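Local coordinates for protein SAM-dependent methyltransferase (Pyrococcus horikoshii, PDB 1WZN) that probably transfers a methyl group from S-adenosyl-L-methionine to an acceptor substrate, and is bound here to S-adenosyl-L-homocysteine, the by-product of such transfers, at residues 16-21 and 157-162; 9-14 and 166-171; 59-64 and 84-89. One frame throughout, in Å; residues are numbered along the deposited sequence.

Contact 1: 16-21 and 157-162. With SAH (S-adenosyl-L-homocysteine), chain F.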
loop_
_atom_site.group_PDB
_atom_site.type_symbol
_atom_site.label_atom_id
_atom_site.label_comp_id
_atom_site.label_asym_id
_atom_site.label_seq_id
_atom_site.Cartn_x
_atom_site.Cartn_y
_atom_site.Cartn_z
ATOM N N TYR A 16 8.927 -26.192 -4.845
ATOM C CA TYR A 16 7.685 -26.174 -5.612
ATOM C C TYR A 16 6.747 -27.329 -5.239
ATOM O O TYR A 16 6.198 -28.019 -6.086
ATOM C CB TYR A 16 8.036 -26.248 -7.098
ATOM C CG TYR A 16 8.601 -24.948 -7.548
ATOM C CD1 TYR A 16 7.778 -23.829 -7.652
ATOM C CD2 TYR A 16 9.960 -24.838 -7.852
ATOM C CE1 TYR A 16 8.310 -22.608 -8.043
ATOM C CE2 TYR A 16 10.488 -23.617 -8.250
ATOM C CZ TYR A 16 9.671 -22.505 -8.346
ATOM O OH TYR A 16 10.194 -21.277 -8.717
ATOM N N ARG A 17 6.603 -27.546 -3.915
ATOM C CA ARG A 17 5.703 -28.592 -3.434
ATOM C C ARG A 17 4.279 -28.394 -3.964
ATOM O O ARG A 17 3.561 -29.333 -4.278
ATOM C CB ARG A 17 5.705 -28.540 -1.905
ATOM C CG ARG A 17 4.643 -29.442 -1.279
ATOM C CD ARG A 17 4.636 -29.340 0.252
ATOM N NE ARG A 17 4.606 -27.937 0.679
ATOM C CZ ARG A 17 3.466 -27.254 0.469
ATOM N NH1 ARG A 17 2.428 -27.850 -0.092
ATOM N NH2 ARG A 17 3.389 -25.970 0.832
ATOM N N ARG A 18 3.868 -27.112 -4.022
ATOM C CA ARG A 18 2.513 -26.806 -4.469
ATOM C C ARG A 18 2.302 -27.173 -5.937
ATOM O O ARG A 18 1.288 -27.737 -6.331
ATOM C CB ARG A 18 2.273 -25.310 -4.263
ATOM C CG ARG A 18 2.331 -24.914 -2.787
ATOM C CD ARG A 18 1.939 -23.450 -2.567
ATOM N NE ARG A 18 2.091 -23.085 -1.157
ATOM C CZ ARG A 18 3.336 -22.818 -0.719
ATOM N NH1 ARG A 18 4.358 -22.868 -1.555
ATOM N NH2 ARG A 18 3.534 -22.523 0.569
ATOM N N ARG A 19 3.288 -26.793 -6.769
ATOM C CA ARG A 19 3.189 -27.124 -8.184
ATOM C C ARG A 19 2.981 -28.624 -8.394
ATOM O O ARG A 19 2.299 -29.061 -9.311
ATOM C CB ARG A 19 4.481 -26.675 -8.869
ATOM C CG ARG A 19 4.354 -26.656 -10.392
ATOM C CD ARG A 19 5.230 -27.725 -11.055
ATOM N NE ARG A 19 5.303 -27.506 -12.502
ATOM C CZ ARG A 19 4.313 -28.020 -13.255
ATOM N NH1 ARG A 19 3.321 -28.684 -12.686
ATOM N NH2 ARG A 19 4.337 -27.855 -14.581
ATOM N N ILE A 20 3.632 -29.416 -7.521
ATOM C CA ILE A 20 3.523 -30.866 -7.643
ATOM C C ILE A 20 2.150 -31.374 -7.198
ATOM O O ILE A 20 1.597 -32.322 -7.741
ATOM C CB ILE A 20 4.608 -31.506 -6.777
ATOM C CG1 ILE A 20 5.991 -31.262 -7.387
ATOM C CG2 ILE A 20 4.387 -33.027 -6.706
ATOM C CD1 ILE A 20 7.101 -31.960 -6.598
ATOM N N GLU A 21 1.617 -30.734 -6.143
ATOM C CA GLU A 21 0.358 -31.208 -5.584
ATOM C C GLU A 21 -0.804 -31.101 -6.578
ATOM O O GLU A 21 -1.842 -31.731 -6.432
ATOM C CB GLU A 21 0.053 -30.395 -4.320
ATOM C CG GLU A 21 0.319 -31.190 -3.040
ATOM C CD GLU A 21 0.573 -30.236 -1.895
ATOM O OE1 GLU A 21 -0.141 -29.249 -1.786
ATOM O OE2 GLU A 21 1.484 -30.496 -1.110
ATOM N N VAL A 157 8.629 -10.922 -0.712
ATOM C CA VAL A 157 7.638 -11.869 -0.205
ATOM C C VAL A 157 8.427 -13.013 0.418
ATOM O O VAL A 157 9.345 -13.545 -0.205
ATOM C CB VAL A 157 6.761 -12.448 -1.336
ATOM C CG1 VAL A 157 5.805 -13.489 -0.766
ATOM C CG2 VAL A 157 5.984 -11.333 -2.019
ATOM N N VAL A 158 8.079 -13.390 1.643
ATOM C CA VAL A 158 8.798 -14.467 2.313
ATOM C C VAL A 158 7.908 -15.661 2.601
ATOM O O VAL A 158 6.743 -15.503 2.961
ATOM C CB VAL A 158 9.409 -13.983 3.644
ATOM C CG1 VAL A 158 10.227 -15.096 4.277
ATOM C CG2 VAL A 158 10.279 -12.761 3.399
ATOM N N TRP A 159 8.466 -16.854 2.427
ATOM C CA TRP A 159 7.750 -18.095 2.692
ATOM C C TRP A 159 8.736 -19.199 3.055
ATOM O O TRP A 159 9.951 -18.998 2.997
ATOM C CB TRP A 159 6.900 -18.504 1.488
ATOM C CG TRP A 159 7.623 -18.560 0.185
ATOM C CD1 TRP A 159 8.207 -17.516 -0.485
ATOM C CD2 TRP A 159 7.788 -19.711 -0.644
ATOM N NE1 TRP A 159 8.721 -17.953 -1.684
ATOM C CE2 TRP A 159 8.477 -19.297 -1.806
ATOM C CE3 TRP A 159 7.419 -21.058 -0.519
ATOM C CZ2 TRP A 159 8.803 -20.182 -2.839
ATOM C CZ3 TRP A 159 7.743 -21.938 -1.546
ATOM C CH2 TRP A 159 8.428 -21.494 -2.691
ATOM N N ASN A 160 8.224 -20.368 3.432
ATOM C CA ASN A 160 9.110 -21.448 3.840
ATOM C C ASN A 160 8.632 -22.838 3.457
ATOM O O ASN A 160 7.441 -23.069 3.270
ATOM C CB ASN A 160 9.311 -21.400 5.358
ATOM C CG ASN A 160 8.018 -21.647 6.127
ATOM O OD1 ASN A 160 7.072 -20.865 6.046
ATOM N ND2 ASN A 160 7.977 -22.740 6.874
ATOM N N GLU A 161 9.588 -23.751 3.340
ATOM C CA GLU A 161 9.322 -25.145 3.014
ATOM C C GLU A 161 10.319 -25.974 3.818
ATOM O O GLU A 161 11.122 -25.424 4.576
ATOM C CB GLU A 161 9.509 -25.413 1.515
ATOM C CG GLU A 161 8.464 -24.779 0.604
ATOM C CD GLU A 161 7.048 -25.283 0.853
ATOM O OE1 GLU A 161 6.876 -26.425 1.328
ATOM O OE2 GLU A 161 6.097 -24.533 0.549
ATOM N N GLN A 162 10.280 -27.291 3.654
ATOM C CA GLN A 162 11.183 -28.154 4.402
ATOM C C GLN A 162 11.519 -29.443 3.670
ATOM O O GLN A 162 10.639 -30.109 3.126
ATOM C CB GLN A 162 10.570 -28.501 5.770
ATOM C CG GLN A 162 11.528 -29.255 6.692
ATOM C CD GLN A 162 10.964 -29.487 8.092
ATOM O OE1 GLN A 162 10.057 -28.784 8.532
ATOM N NE2 GLN A 162 11.519 -30.464 8.798
HETATM N N SAH F . 9.171 -28.054 -16.881
HETATM C CA SAH F . 9.629 -28.182 -15.432
HETATM C CB SAH F . 10.682 -27.210 -14.973
HETATM C CG SAH F . 10.427 -25.712 -14.973
HETATM S SD SAH F . 12.011 -24.928 -14.427
HETATM C C SAH F . 8.309 -28.078 -14.542
HETATM O O SAH F . 7.202 -27.921 -15.090
HETATM O OXT SAH F . 8.485 -28.183 -13.265
HETATM C "C5'" SAH F . 12.690 -24.252 -15.893
HETATM C "C4'" SAH F . 13.679 -25.294 -16.611
HETATM O "O4'" SAH F . 14.146 -24.555 -17.744
HETATM C "C3'" SAH F . 14.935 -25.651 -15.849
HETATM O "O3'" SAH F . 14.981 -27.054 -15.589
HETATM C "C2'" SAH F . 16.090 -25.114 -16.792
HETATM O "O2'" SAH F . 17.270 -25.902 -16.707
HETATM C "C1'" SAH F . 15.422 -25.134 -18.155
HETATM N N9 SAH F . 15.946 -24.366 -19.124
HETATM C C8 SAH F . 16.170 -23.000 -19.231
HETATM N N7 SAH F . 16.702 -22.610 -20.342
HETATM C C5 SAH F . 16.869 -23.809 -21.089
HETATM C C6 SAH F . 17.403 -24.039 -22.401
HETATM N N6 SAH F . 17.872 -23.067 -23.196
HETATM N N1 SAH F . 17.404 -25.359 -22.802
HETATM C C2 SAH F . 16.937 -26.377 -22.024
HETATM N N3 SAH F . 16.416 -26.194 -20.759
HETATM C C4 SAH F . 16.415 -24.893 -20.360
#

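Contact 2: 9-14 and 166-171. With SAH (S-adenosyl-L-homocysteine), chain F.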
loop_
_atom_site.group_PDB
_atom_site.type_symbol
_atom_site.label_atom_id
_atom_site.label_comp_id
_atom_site.label_asym_id
_atom_site.label_seq_id
_atom_site.Cartn_x
_atom_site.Cartn_y
_atom_site.Cartn_z
ATOM N N ALA A 9 19.148 -27.494 -7.337
ATOM C CA ALA A 9 18.364 -28.543 -7.993
ATOM C C ALA A 9 17.714 -29.553 -7.045
ATOM O O ALA A 9 16.537 -29.865 -7.189
ATOM C CB ALA A 9 19.228 -29.276 -9.030
ATOM N N GLU A 10 18.476 -30.068 -6.084
ATOM C CA GLU A 10 17.933 -31.045 -5.143
ATOM C C GLU A 10 16.836 -30.468 -4.238
ATOM O O GLU A 10 16.157 -31.216 -3.531
ATOM C CB GLU A 10 19.051 -31.637 -4.270
ATOM C CG GLU A 10 20.088 -32.487 -5.003
ATOM C CD GLU A 10 19.493 -33.712 -5.688
ATOM O OE1 GLU A 10 18.415 -34.181 -5.266
ATOM O OE2 GLU A 10 20.117 -34.210 -6.645
ATOM N N TYR A 11 16.656 -29.148 -4.263
ATOM C CA TYR A 11 15.632 -28.499 -3.446
ATOM C C TYR A 11 14.463 -28.007 -4.292
ATOM O O TYR A 11 13.466 -27.520 -3.761
ATOM C CB TYR A 11 16.228 -27.306 -2.684
ATOM C CG TYR A 11 17.298 -27.685 -1.687
ATOM C CD1 TYR A 11 16.965 -28.214 -0.439
ATOM C CD2 TYR A 11 18.648 -27.547 -2.006
ATOM C CE1 TYR A 11 17.957 -28.599 0.467
ATOM C CE2 TYR A 11 19.644 -27.928 -1.107
ATOM C CZ TYR A 11 19.290 -28.454 0.124
ATOM O OH TYR A 11 20.277 -28.831 1.003
ATOM N N TYR A 12 14.581 -28.134 -5.610
ATOM C CA TYR A 12 13.524 -27.676 -6.509
ATOM C C TYR A 12 12.134 -28.242 -6.181
ATOM O O TYR A 12 11.155 -27.498 -6.104
ATOM C CB TYR A 12 13.879 -28.023 -7.964
ATOM C CG TYR A 12 12.956 -27.376 -8.980
ATOM C CD1 TYR A 12 13.181 -26.068 -9.427
ATOM C CD2 TYR A 12 11.845 -28.055 -9.468
ATOM C CE1 TYR A 12 12.316 -25.461 -10.334
ATOM C CE2 TYR A 12 10.972 -27.455 -10.373
ATOM C CZ TYR A 12 11.215 -26.157 -10.800
ATOM O OH TYR A 12 10.341 -25.559 -11.674
ATOM N N ASP A 13 12.037 -29.556 -5.999
ATOM C CA ASP A 13 10.751 -30.173 -5.700
ATOM C C ASP A 13 10.203 -29.727 -4.341
ATOM O O ASP A 13 8.991 -29.712 -4.130
ATOM C CB ASP A 13 10.860 -31.706 -5.756
ATOM C CG ASP A 13 10.999 -32.228 -7.184
ATOM O OD1 ASP A 13 11.011 -31.396 -8.117
ATOM O OD2 ASP A 13 11.094 -33.461 -7.375
ATOM N N THR A 14 11.097 -29.362 -3.433
ATOM C CA THR A 14 10.693 -28.901 -2.102
ATOM C C THR A 14 10.117 -27.499 -2.245
ATOM O O THR A 14 9.018 -27.202 -1.765
ATOM C CB THR A 14 11.896 -28.868 -1.152
ATOM O OG1 THR A 14 12.321 -30.213 -0.893
ATOM C CG2 THR A 14 11.541 -28.166 0.168
ATOM N N GLU A 166 16.110 -30.164 6.985
ATOM C CA GLU A 166 16.456 -28.809 6.582
ATOM C C GLU A 166 15.236 -27.941 6.316
ATOM O O GLU A 166 14.279 -28.361 5.664
ATOM C CB GLU A 166 17.355 -28.847 5.346
ATOM C CG GLU A 166 18.661 -29.603 5.570
ATOM C CD GLU A 166 19.655 -29.421 4.438
ATOM O OE1 GLU A 166 19.258 -29.573 3.267
ATOM O OE2 GLU A 166 20.840 -29.135 4.719
ATOM N N LYS A 167 15.271 -26.719 6.833
ATOM C CA LYS A 167 14.173 -25.798 6.634
ATOM C C LYS A 167 14.619 -24.720 5.662
ATOM O O LYS A 167 15.735 -24.197 5.756
ATOM C CB LYS A 167 13.741 -25.195 7.973
ATOM C CG LYS A 167 13.144 -26.256 8.892
ATOM C CD LYS A 167 12.789 -25.730 10.261
ATOM C CE LYS A 167 12.311 -26.880 11.149
ATOM N NZ LYS A 167 12.076 -26.443 12.558
ATOM N N LEU A 168 13.755 -24.413 4.706
ATOM C CA LEU A 168 14.090 -23.402 3.719
ATOM C C LEU A 168 13.263 -22.147 3.916
ATOM O O LEU A 168 12.039 -22.217 3.994
ATOM C CB LEU A 168 13.857 -23.945 2.304
ATOM C CG LEU A 168 14.939 -24.833 1.681
ATOM C CD1 LEU A 168 15.145 -26.093 2.510
ATOM C CD2 LEU A 168 14.520 -25.196 0.259
ATOM N N VAL A 169 13.935 -21.004 4.032
ATOM C CA VAL A 169 13.240 -19.729 4.152
ATOM C C VAL A 169 13.572 -19.040 2.844
ATOM O O VAL A 169 14.746 -18.819 2.524
ATOM C CB VAL A 169 13.740 -18.890 5.335
ATOM C CG1 VAL A 169 13.093 -17.507 5.299
ATOM C CG2 VAL A 169 13.385 -19.590 6.637
ATOM N N ILE A 170 12.530 -18.716 2.090
ATOM C CA ILE A 170 12.687 -18.127 0.769
ATOM C C ILE A 170 12.142 -16.716 0.680
ATOM O O ILE A 170 11.013 -16.449 1.090
ATOM C CB ILE A 170 11.966 -19.009 -0.267
ATOM C CG1 ILE A 170 12.391 -20.464 -0.069
ATOM C CG2 ILE A 170 12.286 -18.542 -1.687
ATOM C CD1 ILE A 170 11.359 -21.475 -0.503
ATOM N N MET A 171 12.949 -15.815 0.133
ATOM C CA MET A 171 12.542 -14.429 -0.014
ATOM C C MET A 171 12.638 -14.043 -1.483
ATOM O O MET A 171 13.718 -14.103 -2.073
ATOM C CB MET A 171 13.443 -13.539 0.831
ATOM C CG MET A 171 13.090 -12.072 0.784
ATOM S SD MET A 171 13.946 -11.191 2.094
ATOM C CE MET A 171 15.598 -11.096 1.405
HETATM N N SAH F . 9.171 -28.054 -16.881
HETATM C CA SAH F . 9.629 -28.182 -15.432
HETATM C CB SAH F . 10.682 -27.210 -14.973
HETATM C CG SAH F . 10.427 -25.712 -14.973
HETATM S SD SAH F . 12.011 -24.928 -14.427
HETATM C C SAH F . 8.309 -28.078 -14.542
HETATM O O SAH F . 7.202 -27.921 -15.090
HETATM O OXT SAH F . 8.485 -28.183 -13.265
HETATM C "C5'" SAH F . 12.690 -24.252 -15.893
HETATM C "C4'" SAH F . 13.679 -25.294 -16.611
HETATM O "O4'" SAH F . 14.146 -24.555 -17.744
HETATM C "C3'" SAH F . 14.935 -25.651 -15.849
HETATM O "O3'" SAH F . 14.981 -27.054 -15.589
HETATM C "C2'" SAH F . 16.090 -25.114 -16.792
HETATM O "O2'" SAH F . 17.270 -25.902 -16.707
HETATM C "C1'" SAH F . 15.422 -25.134 -18.155
HETATM N N9 SAH F . 15.946 -24.366 -19.124
HETATM C C8 SAH F . 16.170 -23.000 -19.231
HETATM N N7 SAH F . 16.702 -22.610 -20.342
HETATM C C5 SAH F . 16.869 -23.809 -21.089
HETATM C C6 SAH F . 17.403 -24.039 -22.401
HETATM N N6 SAH F . 17.872 -23.067 -23.196
HETATM N N1 SAH F . 17.404 -25.359 -22.802
HETATM C C2 SAH F . 16.937 -26.377 -22.024
HETATM N N3 SAH F . 16.416 -26.194 -20.759
HETATM C C4 SAH F . 16.415 -24.893 -20.360
#

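Contact 3: 59-64 and 84-89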
loop_
_atom_site.group_PDB
_atom_site.type_symbol
_atom_site.label_atom_id
_atom_site.label_comp_id
_atom_site.label_asym_id
_atom_site.label_seq_id
_atom_site.Cartn_x
_atom_site.Cartn_y
_atom_site.Cartn_z
ATOM N N LEU A 59 2.807 -37.479 -17.113
ATOM C CA LEU A 59 2.431 -37.877 -18.470
ATOM C C LEU A 59 2.851 -39.332 -18.711
ATOM O O LEU A 59 2.100 -40.118 -19.291
ATOM C CB LEU A 59 3.109 -36.960 -19.503
ATOM C CG LEU A 59 2.431 -35.599 -19.731
ATOM C CD1 LEU A 59 3.381 -34.606 -20.394
ATOM C CD2 LEU A 59 1.197 -35.823 -20.601
ATOM N N ALA A 60 4.051 -39.691 -18.266
ATOM C CA ALA A 60 4.539 -41.061 -18.447
ATOM C C ALA A 60 3.639 -42.053 -17.721
ATOM O O ALA A 60 3.307 -43.117 -18.247
ATOM C CB ALA A 60 5.967 -41.186 -17.922
ATOM N N GLU A 61 3.257 -41.700 -16.503
ATOM C CA GLU A 61 2.403 -42.559 -15.697
ATOM C C GLU A 61 1.105 -42.899 -16.424
ATOM O O GLU A 61 0.467 -43.916 -16.177
ATOM C CB GLU A 61 2.090 -41.829 -14.386
ATOM C CG GLU A 61 1.396 -42.733 -13.361
ATOM C CD GLU A 61 1.211 -41.985 -12.054
ATOM O OE1 GLU A 61 2.207 -41.604 -11.450
ATOM O OE2 GLU A 61 0.069 -41.829 -11.631
ATOM N N ARG A 62 0.693 -41.978 -17.324
ATOM C CA ARG A 62 -0.590 -42.150 -18.000
ATOM C C ARG A 62 -0.461 -42.893 -19.342
ATOM O O ARG A 62 -1.424 -43.080 -20.074
ATOM C CB ARG A 62 -1.209 -40.766 -18.216
ATOM C CG ARG A 62 -1.625 -40.094 -16.902
ATOM C CD ARG A 62 -2.336 -38.756 -17.146
ATOM N NE ARG A 62 -2.415 -37.972 -15.908
ATOM C CZ ARG A 62 -3.463 -37.136 -15.764
ATOM N NH1 ARG A 62 -4.377 -37.043 -16.716
ATOM N NH2 ARG A 62 -3.579 -36.407 -14.650
ATOM N N GLY A 63 0.784 -43.290 -19.681
ATOM C CA GLY A 63 0.971 -44.176 -20.836
ATOM C C GLY A 63 1.656 -43.482 -22.022
ATOM O O GLY A 63 1.964 -44.079 -23.044
ATOM N N TYR A 64 1.943 -42.193 -21.922
ATOM C CA TYR A 64 2.623 -41.510 -23.010
ATOM C C TYR A 64 4.091 -41.919 -23.070
ATOM O O TYR A 64 4.692 -42.240 -22.044
ATOM C CB TYR A 64 2.495 -39.995 -22.817
ATOM C CG TYR A 64 1.067 -39.522 -22.950
ATOM C CD1 TYR A 64 0.473 -39.407 -24.204
ATOM C CD2 TYR A 64 0.282 -39.273 -21.824
ATOM C CE1 TYR A 64 -0.862 -39.061 -24.340
ATOM C CE2 TYR A 64 -1.066 -38.929 -21.950
ATOM C CZ TYR A 64 -1.626 -38.827 -23.217
ATOM O OH TYR A 64 -2.954 -38.504 -23.371
ATOM N N LYS A 84 13.012 -43.729 -12.033
ATOM C CA LYS A 84 13.462 -45.063 -11.645
ATOM C C LYS A 84 12.651 -45.571 -10.447
ATOM O O LYS A 84 12.169 -46.704 -10.454
ATOM C CB LYS A 84 14.952 -45.024 -11.302
ATOM C CG LYS A 84 15.565 -46.382 -10.997
ATOM C CD LYS A 84 17.046 -46.239 -10.669
ATOM C CE LYS A 84 17.685 -47.589 -10.364
ATOM N NZ LYS A 84 19.161 -47.460 -10.166
ATOM N N GLU A 85 12.483 -44.727 -9.429
ATOM C CA GLU A 85 11.727 -45.108 -8.234
ATOM C C GLU A 85 10.282 -45.471 -8.552
ATOM O O GLU A 85 9.686 -46.324 -7.889
ATOM C CB GLU A 85 11.709 -43.969 -7.206
ATOM C CG GLU A 85 13.072 -43.457 -6.781
ATOM C CD GLU A 85 12.988 -42.247 -5.856
ATOM O OE1 GLU A 85 12.107 -41.381 -6.068
ATOM O OE2 GLU A 85 13.817 -42.156 -4.925
ATOM N N ARG A 86 9.714 -44.817 -9.560
ATOM C CA ARG A 86 8.326 -45.063 -9.929
ATOM C C ARG A 86 8.166 -46.048 -11.085
ATOM O O ARG A 86 7.055 -46.288 -11.548
ATOM C CB ARG A 86 7.645 -43.723 -10.239
ATOM C CG ARG A 86 7.595 -42.803 -9.014
ATOM C CD ARG A 86 7.287 -41.340 -9.369
ATOM N NE ARG A 86 6.031 -41.174 -10.096
ATOM C CZ ARG A 86 5.507 -39.992 -10.419
ATOM N NH1 ARG A 86 6.130 -38.869 -10.078
ATOM N NH2 ARG A 86 4.370 -39.933 -11.094
ATOM N N ASN A 87 9.279 -46.633 -11.521
ATOM C CA ASN A 87 9.274 -47.608 -12.614
ATOM C C ASN A 87 8.718 -47.031 -13.913
ATOM O O ASN A 87 8.053 -47.728 -14.685
ATOM C CB ASN A 87 8.457 -48.844 -12.226
ATOM C CG ASN A 87 8.990 -49.527 -10.982
ATOM O OD1 ASN A 87 10.171 -49.858 -10.900
ATOM N ND2 ASN A 87 8.117 -49.741 -10.009
ATOM N N LEU A 88 8.997 -45.757 -14.151
ATOM C CA LEU A 88 8.529 -45.099 -15.358
ATOM C C LEU A 88 9.689 -45.040 -16.335
ATOM O O LEU A 88 10.816 -44.720 -15.959
ATOM C CB LEU A 88 8.015 -43.694 -15.028
ATOM C CG LEU A 88 6.767 -43.708 -14.137
ATOM C CD1 LEU A 88 6.411 -42.293 -13.682
ATOM C CD2 LEU A 88 5.608 -44.341 -14.908
ATOM N N LYS A 89 9.410 -45.381 -17.586
ATOM C CA LYS A 89 10.431 -45.380 -18.619
ATOM C C LYS A 89 10.350 -44.084 -19.419
ATOM O O LYS A 89 9.422 -43.879 -20.203
ATOM C CB LYS A 89 10.239 -46.592 -19.537
ATOM C CG LYS A 89 10.372 -47.930 -18.818
ATOM C CD LYS A 89 10.333 -49.105 -19.791
ATOM C CE LYS A 89 10.554 -50.427 -19.058
ATOM N NZ LYS A 89 10.549 -51.597 -19.980
HETATM O O HOH W 1 3.972 -43.213 -9.749
HETATM O O HOH W 2 7.554 -42.071 -21.054
#

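Contact 1: 16-21 and 157-162
A bend at chi3 (50°) turns the guanidinium of R17 side-on to E161, whose own chain folds at chi2 (-62°) to present both carboxylate oxygens. The contact joins the short helix 17-21, in the N-terminal region of this Rossmann-like methyltransferase, to strand 157-163, outermost within this chain in the antiparallel sheet, and its core is a salt-bridge network of R17, R18, E21 and E161. R17 grips with two nitrogens, one to each oxygen: NE reaches E161 OE1 at 2.8 Å in a fairly straight bond (160°), while NH2 meets the syn lone pair of E161 OE2 at 3.1 Å in a more bent bond, the oxygen lying out of the guanidinium plane. R17 NH1 binds E21 OE2 at 3.0 Å, so the arginine is held between two acids. With an alanine in its place, the buried E161 carboxylate would probably keep only R18 from this network as a counter-charge, and E21 would be free to turn. R18 runs extended from CG to NE and brings NH1 to 3.2 Å from E161 OE2, its guanidinium steeply turned against the carboxylate. The indole of W159 lies alongside, its NE1 bonded to D172 on strand 166-177. R19, on another side of the helix, faces the ligand with a weak bond from NH2 to SAH O. W159 CZ3 sits 3.5 Å from R18 NH1, at the edge of the guanidinium.

Contact 2: 9-14 and 166-171
T14 and L168 mark the nearest approach of the two backbones, with 8.7 Å between their CA atoms, a separation bridged by side chains. Residues 9-14 curl into the start of helix 12-15, where Y12 N bonds to A9 O; residues 166-171 form a regular beta strand, and their backbone pairs on either hand with strands 157-163 and 182-192. Y11 and T14 on one side, E166 and L168 on the other, all set out into the interface. Y11 spans it. Its ring runs across L168, with CD1 3.9 Å from L168 CD2, and the same methyl touches T14 CG2 at 4.2 Å. At the far end of the ring, Y11 OH donates to E166 OE1 over a short 2.6 Å. The contact thus lays the N-terminal region of a class I methyltransferase against one face of its added antiparallel sheet, next to the Rossmann-like domain that holds the cofactor product. E166 extends beyond CG to reach the phenol, crossing the tyrosine at about a right angle. Its OE1 accepts on the syn lone pair and lies near the plane of the phenol ring, with the carboxylate turned 29° from that ring. The other oxygen, OE2, forms a salt bridge with R193, which should help to fix the rotation of the carboxylate. Y11 also rests on I191 and K163. The next residue, Y12, turns the other way, with CG anti to its backbone N (chi1 -170°). That torsion carries its ring into the ligand pocket, where Y12 OH comes within 3.3 Å of SAH SD.

Contact 3: 59-64 and 84-89
E61 and L88 meet where helices 54-61 and 73-85 end, on the surface of the Rossmann-like methyltransferase domain; the two helices flank strand 65-70 in chain order, in successive beta-alpha units. Each helix closes with a Schellman motif, at G63 and at N87, both with positive phi. In the first, G63 N bonds back to A60 O at 2.9 Å, supported by a weak bond from Y64 N to L59 O; in the second, N87 N returns to K84 O and L88 N to the carbonyl oxygen of the residue before K84.

The apolar part is small and centred on L88. Its CD2 methyl lies against the backbone of the last helical turn, 3.8 Å from E61 CA, and its CB faces A60 CB at 4.3 Å. L57, one turn earlier in helix 54-61, also touches L88.

The charged part lies at the protein surface. E61 stretches out along its whole chain, and R86, bent at chi3, crosses it at about a right angle. R86 NH2 donates to E61 OE1 at 2.8 Å in a single-nitrogen salt bridge that is somewhat bent (143°), reaching the oxygen nearly end-on to its C-O bond.

Water closes two further links. One molecule donates a hydrogen bond to E61 OE1 and accepts one from R86 NE, so that oxygen is gripped twice. A second joins the main chains, donating to Y64 O at 3.0 Å and to K89 O at 2.7 Å.

In the fold
Contacts 1 and 2 form one continuous interface, their centres about 8 Å apart. Helices 12-15 and 17-21 succeed each other in the chain, as do strands 157-163 and 166-177, and the strands pair directly, E161 O lying 2.8 Å from L168 N in a probable hydrogen bond. Both contacts touch the ligand, R19 at its carboxylate and Y12 at its sulfur, and both reach a second subunit through their strands. Contact 3 stands apart, its centre about 24 Å from that of contact 1 and about 25 Å from that of contact 2. It lies in the Rossmann-like domain, and the side chain of R86 is about 11 Å from the ligand.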